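Local coordinates for protein putative thiol-disulfide isomerase or thioredoxin (Salmonella enterica subsp. enterica serovar Typhimurium, PDB 3L9V) that probably catalyses thiol-disulfide exchange, introducing disulfide bonds into substrate proteins as a DsbA-like oxidoreductase of the thioredoxin fold, at residues D39-H44 with R173-V178; A70-M75 with D129-Q134; D81-A86 with S109-S114. One frame throughout, in Å; residues are numbered along the deposited sequence.

Contact 1: residues D39-H44 with R173-V178; sequences DQAIRH and RYAAVV
Ile42 is the main bump of this contact. It enters a groove on helix 167-182 that is walled by Tyr174 and Val178, one turn apart, with Ala175 beside them. Each of its two branches takes one wall. CG1 stands anti to the carbonyl carbon (chi1 -74°) and the chain runs on extended, which carries CD1 to the rim of the Tyr174 ring. There Ile42 CD1 lies at the ring edge, near the ring plane, 4.0 Å from Tyr174 CE2. The other branch turns to the far end of the groove, where Ile42 CG2 meets Val178 CG1 at 4.1 Å. Ile42 and Val178 lie crosswise, at about a right angle, while Ile42 slants past Tyr174.

Ala175 provides the smaller bump, pointing toward segment 39-44. Ala175 CB comes to 3.9 Å from Ala41 CB and to 4.0 Å from Ala41 O. It therefore sits against the backbone of the other helix as well as against a methyl group. Two alanines at this point let the backbones come close: Ile42 CA and Ala175 CA are 5.3 Å apart. The axes of the two short helical segments approach to 9.0 Å and run at 33° to each other, in the same general direction. The side chains that meet are all apolar.

Both helices pack on the sheet of the thioredoxin fold. Ile42 also touches Met52 of strand 52-56, and Val178 reaches Val151 and Ile157 on strands 148-151 and 155-157. The Tyr174 ring meets Phe32 of helix 27-35 edge-to-face, and its hydroxyl is hydrogen-bonded to Asn159 OD1. The contact thus joins the C-terminal helix to the short helix 38-43, beside strands of the sheet.

Contact 2: residues A70-M75 with D129-Q134; sequences AWALAM and DMVALQ
Ala72 and Met130 mark the crossing of two helices in this DsbA-like thioredoxin fold. As in DsbA, helix 64-77 probably belongs to the inserted helical part, and helix 125-140 leads back to the sheet. The short segments run at 113° to each other, with axes 8.6 Å apart. Ala72 CB points into the second helix. Ala72 CB touches Met130 CB at 3.7 Å and Val131 CG2 at 3.6 Å. Met75 and Met130, both modelled as selenomethionine, lie crosswise at about a right angle. Met130 CG comes alongside Met75 SE, at 3.9 Å.

Gln134 reaches across at the side of this apolar patch. Its CG is anti to the carbonyl carbon (chi1 -69°), and the chain stays extended as far as the amide. The amide comes to the edge of the Trp71 indole, its plane turned 44° from the ring. Three outside bonds fix these polar ends: Trp71 NE1 to Lys54 O, Gln134 OE1 to His56 N, and Gln134 NE2 to Thr68 O. NE2 also makes a weak bond to Met130 O. At the indole edge, Gln134 OE1 lies 3.1 Å from Trp71 CD1.

Contact 3: residues D81-A86 with S109-S114; sequences DVIEKA and SATGIS
Val82 CG2 lies above the plane of the peptide that joins Ala110 to Thr111, 3.9 Å from Ala110 O. This peptide is the flat group that the contact uses, as no aromatic ring takes part. The other flat group nearby is the Asp81 carboxylate. Val82 N meets its OD2 from above the carboxylate plane, 37° out of it. This bond is local to segment 81-86.

The rest of the contact is methyl against methyl. Ala86 CB and Ala110 CB point at each other and meet at 3.6 Å. Ile83 starts off to one side, but its end bends back to the partner segment. There Ile83 CD1 touches Ala110 CB at 3.9 Å and Thr111 CG2 at 3.5 Å. The last distance is tighter than usual for two carbons. Thr111 CG2 also meets Val82 CG2 at 3.9 Å, so this methyl touches two successive residues of helix 80-93.

The torsion of Thr111 sorts its two branches. OG1 sits between the backbone N and the carbonyl carbon (chi1 65°), which turns CG2 to the contact. Thr111 OG1 accepts from Ile113 N at 3.3 Å, forming an ST turn, and is hydrogen-bonded to Phe107 O, one turn earlier in the same helix. Gly112, with positive phi, is the first residue to leave helix 100-111. Ser114 then acts as N-cap of the next helix, its OG bonded to Glu117 N.

Ile83 also packs on Phe107, which ties this surface contact to the interior of the helical part. The polar groups of Asp81, Thr111 and Ser114 bond to nearby backbone, and what passes between the segments is mainly methyl packing, so shape fit holds the two helices together here.

The contacts close like shells along the chain: 39-44 with 173-178 is outermost, 70-75 with 129-134 lies within it, and 81-86 with 109-114 is innermost. Contact 1 belongs to the sheet-bearing part of the thioredoxin fold. Contacts 2 and 3 join helices of the long stretch between strands 52-56 and 148-151. Their centres are 15 Å apart, each 25 Å from that of contact 1. Contacts 2 and 3 touch where Ala74 and Trp71 pack on Ile83 and Glu84. Contacts 1 and 3 meet through Asp39 and Glu84, whose salt bridges to Lys54 of strand 52-56 probably offset their like charges. Lys54 thus links helices 38-43 and 80-93 to the sheet.

Contact 1: residues D39-H44 with R173-V178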
# COMPACT_ATOMS: atom_id res chain seq x y z
N ASP A 39 -9.39 2.90 1.96
CA ASP A 39 -8.21 3.74 2.16
C ASP A 39 -8.62 5.20 2.44
O ASP A 39 -8.12 5.85 3.37
CB ASP A 39 -7.26 3.67 0.95
CG ASP A 39 -6.40 2.41 0.94
OD1 ASP A 39 -6.56 1.55 1.83
OD2 ASP A 39 -5.53 2.28 0.04
N GLN A 40 -9.55 5.71 1.66
CA GLN A 40 -9.98 7.10 1.82
C GLN A 40 -10.69 7.32 3.15
O GLN A 40 -10.45 8.31 3.83
CB GLN A 40 -10.87 7.50 0.64
CG GLN A 40 -11.58 8.81 0.78
CD GLN A 40 -12.67 8.98 -0.29
OE1 GLN A 40 -12.55 8.46 -1.40
NE2 GLN A 40 -13.73 9.71 0.06
N ALA A 41 -11.57 6.39 3.53
CA ALA A 41 -12.26 6.49 4.82
C ALA A 41 -11.25 6.47 5.99
O ALA A 41 -11.45 7.12 7.00
CB ALA A 41 -13.29 5.36 4.97
N ILE A 42 -10.17 5.71 5.83
CA ILE A 42 -9.11 5.68 6.83
C ILE A 42 -8.37 7.04 6.86
O ILE A 42 -8.13 7.59 7.93
CB ILE A 42 -8.13 4.50 6.57
CG1 ILE A 42 -8.78 3.18 6.96
CG2 ILE A 42 -6.84 4.66 7.36
CD1 ILE A 42 -7.91 1.96 6.62
N ARG A 43 -8.03 7.59 5.70
CA ARG A 43 -7.34 8.87 5.69
C ARG A 43 -8.23 9.92 6.35
O ARG A 43 -7.76 10.82 7.04
CB ARG A 43 -6.98 9.28 4.25
CG ARG A 43 -5.74 8.53 3.73
CD ARG A 43 -5.42 8.88 2.27
NE ARG A 43 -4.23 8.14 1.85
CZ ARG A 43 -4.23 7.14 0.98
NH1 ARG A 43 -5.36 6.77 0.38
NH2 ARG A 43 -3.10 6.51 0.69
N HIS A 44 -9.53 9.76 6.18
CA HIS A 44 -10.49 10.68 6.75
C HIS A 44 -10.51 10.69 8.28
O HIS A 44 -10.99 11.64 8.88
CB HIS A 44 -11.89 10.42 6.18
CG HIS A 44 -12.93 11.36 6.71
ND1 HIS A 44 -13.91 10.96 7.59
CD2 HIS A 44 -13.12 12.68 6.50
CE1 HIS A 44 -14.68 11.99 7.89
NE2 HIS A 44 -14.22 13.05 7.25
N ARG A 173 -17.43 0.34 9.18
CA ARG A 173 -17.03 -0.44 10.34
C ARG A 173 -15.52 -0.62 10.40
O ARG A 173 -14.93 -0.54 11.47
CB ARG A 173 -17.76 -1.78 10.39
CG ARG A 173 -19.24 -1.58 10.65
CD ARG A 173 -20.06 -2.82 10.30
NE ARG A 173 -21.47 -2.46 10.32
CZ ARG A 173 -22.46 -3.28 9.98
NH1 ARG A 173 -22.20 -4.52 9.59
NH2 ARG A 173 -23.71 -2.84 10.03
N TYR A 174 -14.89 -0.84 9.24
CA TYR A 174 -13.44 -0.97 9.18
C TYR A 174 -12.77 0.33 9.64
O TYR A 174 -11.87 0.31 10.48
CB TYR A 174 -13.00 -1.33 7.75
CG TYR A 174 -11.62 -1.94 7.64
CD1 TYR A 174 -11.45 -3.32 7.66
CD2 TYR A 174 -10.50 -1.14 7.49
CE1 TYR A 174 -10.19 -3.88 7.55
CE2 TYR A 174 -9.23 -1.70 7.38
CZ TYR A 174 -9.08 -3.05 7.41
OH TYR A 174 -7.83 -3.58 7.28
N ALA A 175 -13.22 1.45 9.09
CA ALA A 175 -12.69 2.76 9.47
C ALA A 175 -12.96 3.11 10.95
O ALA A 175 -12.13 3.75 11.59
CB ALA A 175 -13.23 3.86 8.56
N ALA A 176 -14.11 2.68 11.47
CA ALA A 176 -14.47 2.95 12.86
C ALA A 176 -13.44 2.32 13.79
O ALA A 176 -13.00 2.94 14.76
CB ALA A 176 -15.87 2.43 13.17
N VAL A 177 -13.05 1.09 13.48
CA VAL A 177 -12.04 0.42 14.28
C VAL A 177 -10.67 1.10 14.17
O VAL A 177 -9.98 1.28 15.17
CB VAL A 177 -11.96 -1.08 13.95
CG1 VAL A 177 -10.71 -1.70 14.55
CG2 VAL A 177 -13.21 -1.77 14.49
N VAL A 178 -10.28 1.50 12.97
CA VAL A 178 -9.02 2.23 12.82
C VAL A 178 -9.04 3.55 13.56
O VAL A 178 -8.08 3.91 14.24
CB VAL A 178 -8.66 2.46 11.36
CG1 VAL A 178 -7.47 3.44 11.25
CG2 VAL A 178 -8.34 1.13 10.74

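Contact 2: residues A70-M75 with D129-Q134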
# COMPACT_ATOMS: atom_id res chain seq x y z
N ALA A 70 9.17 -0.26 -8.41
CA ALA A 70 8.44 0.81 -9.07
C ALA A 70 7.75 1.68 -8.03
O ALA A 70 7.78 2.92 -8.13
CB ALA A 70 7.43 0.23 -10.07
N TRP A 71 7.16 1.03 -7.02
CA TRP A 71 6.54 1.76 -5.92
C TRP A 71 7.57 2.56 -5.09
O TRP A 71 7.31 3.66 -4.65
CB TRP A 71 5.81 0.77 -5.00
CG TRP A 71 4.97 1.45 -3.98
CD1 TRP A 71 5.22 1.52 -2.62
CD2 TRP A 71 3.74 2.16 -4.20
NE1 TRP A 71 4.22 2.25 -2.01
CE2 TRP A 71 3.29 2.63 -2.94
CE3 TRP A 71 2.97 2.45 -5.34
CZ2 TRP A 71 2.11 3.36 -2.79
CZ3 TRP A 71 1.81 3.18 -5.20
CH2 TRP A 71 1.38 3.63 -3.93
N ALA A 72 8.71 1.95 -4.84
CA ALA A 72 9.81 2.65 -4.18
C ALA A 72 10.11 3.94 -4.96
O ALA A 72 10.35 5.00 -4.38
CB ALA A 72 11.04 1.73 -4.12
N LEU A 73 10.05 3.87 -6.29
CA LEU A 73 10.37 5.04 -7.11
C LEU A 73 9.28 6.09 -6.95
O LEU A 73 9.56 7.27 -6.69
CB LEU A 73 10.56 4.64 -8.60
CG LEU A 73 10.87 5.83 -9.50
CD1 LEU A 73 12.17 6.54 -9.07
CD2 LEU A 73 10.95 5.35 -10.96
N ALA A 74 8.02 5.65 -7.08
CA ALA A 74 6.88 6.48 -6.76
C ALA A 74 7.03 7.21 -5.40
O ALA A 74 6.79 8.40 -5.29
CB ALA A 74 5.60 5.64 -6.73
N MSE A 75 7.36 6.46 -4.35
CA MSE A 75 7.54 7.09 -3.04
C MSE A 75 8.65 8.15 -3.08
O MSE A 75 8.46 9.29 -2.67
CB MSE A 75 7.84 6.02 -1.97
CG MSE A 75 6.78 4.90 -1.81
SE MSE A 75 7.39 3.50 -0.51
CE MSE A 75 6.77 4.52 1.00
N ASP A 129 17.35 2.29 -1.53
CA ASP A 129 17.08 2.45 -0.10
C ASP A 129 15.61 2.17 0.18
O ASP A 129 15.29 1.57 1.18
CB ASP A 129 17.37 3.88 0.36
CG ASP A 129 18.85 4.18 0.48
OD1 ASP A 129 19.68 3.29 0.23
OD2 ASP A 129 19.18 5.33 0.83
N MSE A 130 14.73 2.63 -0.70
CA MSE A 130 13.30 2.55 -0.45
C MSE A 130 12.77 1.12 -0.65
O MSE A 130 11.80 0.70 -0.01
CB MSE A 130 12.54 3.55 -1.32
CG MSE A 130 11.21 3.99 -0.74
SE MSE A 130 11.43 4.98 0.95
CE MSE A 130 9.62 5.64 1.10
N VAL A 131 13.43 0.38 -1.54
CA VAL A 131 13.18 -1.04 -1.69
C VAL A 131 13.64 -1.74 -0.41
O VAL A 131 12.93 -2.58 0.15
CB VAL A 131 13.89 -1.64 -2.93
CG1 VAL A 131 13.72 -3.12 -2.98
CG2 VAL A 131 13.37 -1.01 -4.25
N ALA A 132 14.84 -1.38 0.06
CA ALA A 132 15.33 -1.96 1.31
C ALA A 132 14.33 -1.72 2.42
O ALA A 132 13.99 -2.64 3.16
CB ALA A 132 16.68 -1.37 1.69
N LEU A 133 13.87 -0.49 2.54
CA LEU A 133 12.94 -0.17 3.61
C LEU A 133 11.67 -1.03 3.55
O LEU A 133 11.21 -1.55 4.58
CB LEU A 133 12.57 1.31 3.58
CG LEU A 133 11.53 1.69 4.64
CD1 LEU A 133 12.12 1.65 6.06
CD2 LEU A 133 10.92 3.05 4.34
N GLN A 134 11.11 -1.20 2.35
CA GLN A 134 9.86 -1.97 2.22
C GLN A 134 10.04 -3.41 2.64
O GLN A 134 9.17 -4.00 3.32
CB GLN A 134 9.28 -1.88 0.80
CG GLN A 134 8.76 -0.47 0.45
CD GLN A 134 8.27 -0.39 -1.00
OE1 GLN A 134 7.09 -0.59 -1.28
NE2 GLN A 134 9.20 -0.11 -1.93

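Contact 3: residues D81-A86 with S109-S114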
# COMPACT_ATOMS: atom_id res chain seq x y z
N ASP A 81 0.09 8.67 -5.38
CA ASP A 81 -1.31 8.83 -5.80
C ASP A 81 -1.56 8.42 -7.27
O ASP A 81 -2.38 7.54 -7.53
CB ASP A 81 -1.84 10.24 -5.49
CG ASP A 81 -1.03 11.38 -6.14
OD1 ASP A 81 -1.37 12.55 -5.90
OD2 ASP A 81 -0.05 11.12 -6.87
N VAL A 82 -0.86 9.03 -8.23
CA VAL A 82 -1.10 8.66 -9.64
C VAL A 82 -0.61 7.25 -9.94
O VAL A 82 -1.21 6.53 -10.74
CB VAL A 82 -0.46 9.66 -10.64
CG1 VAL A 82 -1.07 11.02 -10.47
CG2 VAL A 82 1.06 9.74 -10.44
N ILE A 83 0.48 6.85 -9.30
CA ILE A 83 1.03 5.52 -9.57
C ILE A 83 0.07 4.42 -9.08
O ILE A 83 -0.09 3.39 -9.72
CB ILE A 83 2.43 5.36 -8.94
CG1 ILE A 83 3.43 6.24 -9.71
CG2 ILE A 83 2.88 3.92 -8.99
CD1 ILE A 83 3.43 5.91 -11.22
N GLU A 84 -0.59 4.66 -7.95
CA GLU A 84 -1.44 3.62 -7.37
C GLU A 84 -2.63 3.35 -8.28
O GLU A 84 -2.94 2.21 -8.60
CB GLU A 84 -1.91 4.01 -5.96
CG GLU A 84 -2.60 2.87 -5.23
CD GLU A 84 -2.97 3.21 -3.78
OE1 GLU A 84 -2.76 4.36 -3.33
OE2 GLU A 84 -3.47 2.32 -3.08
N LYS A 85 -3.28 4.43 -8.70
CA LYS A 85 -4.38 4.39 -9.63
C LYS A 85 -3.95 3.75 -10.94
O LYS A 85 -4.64 2.89 -11.48
CB LYS A 85 -4.89 5.81 -9.87
CG LYS A 85 -6.28 5.86 -10.47
CD LYS A 85 -6.92 7.24 -10.36
NZ LYS A 85 -8.84 8.64 -11.20
N ALA A 86 -2.77 4.14 -11.44
CA ALA A 86 -2.29 3.60 -12.72
C ALA A 86 -2.03 2.09 -12.71
O ALA A 86 -2.40 1.38 -13.66
CB ALA A 86 -1.06 4.36 -13.20
N SER A 109 3.74 6.61 -18.28
CA SER A 109 2.49 7.19 -18.73
C SER A 109 1.77 7.94 -17.62
O SER A 109 1.13 8.95 -17.85
CB SER A 109 1.58 6.09 -19.29
OG SER A 109 0.32 6.62 -19.64
N ALA A 110 1.88 7.46 -16.39
CA ALA A 110 1.17 8.07 -15.28
C ALA A 110 1.89 9.34 -14.81
O ALA A 110 1.28 10.29 -14.32
CB ALA A 110 1.05 7.08 -14.13
N THR A 111 3.21 9.34 -14.94
CA THR A 111 3.95 10.46 -14.37
C THR A 111 4.55 11.46 -15.39
O THR A 111 4.84 12.60 -15.04
CB THR A 111 5.04 9.95 -13.46
OG1 THR A 111 5.99 9.22 -14.25
CG2 THR A 111 4.42 9.03 -12.36
N GLY A 112 4.73 11.01 -16.62
CA GLY A 112 5.35 11.83 -17.65
C GLY A 112 6.86 11.77 -17.57
O GLY A 112 7.55 12.50 -18.27
N ILE A 113 7.40 10.90 -16.71
CA ILE A 113 8.85 10.77 -16.61
C ILE A 113 9.36 10.21 -17.94
O ILE A 113 8.64 9.48 -18.62
CB ILE A 113 9.32 9.91 -15.40
CG1 ILE A 113 10.80 10.11 -15.10
CG2 ILE A 113 9.09 8.42 -15.61
CD1 ILE A 113 11.35 9.13 -14.04
N SER A 114 10.57 10.57 -18.34
CA SER A 114 11.09 10.09 -19.61
C SER A 114 11.70 8.71 -19.44
O SER A 114 12.05 8.28 -18.33
CB SER A 114 12.11 11.07 -20.19
OG SER A 114 13.32 11.04 -19.46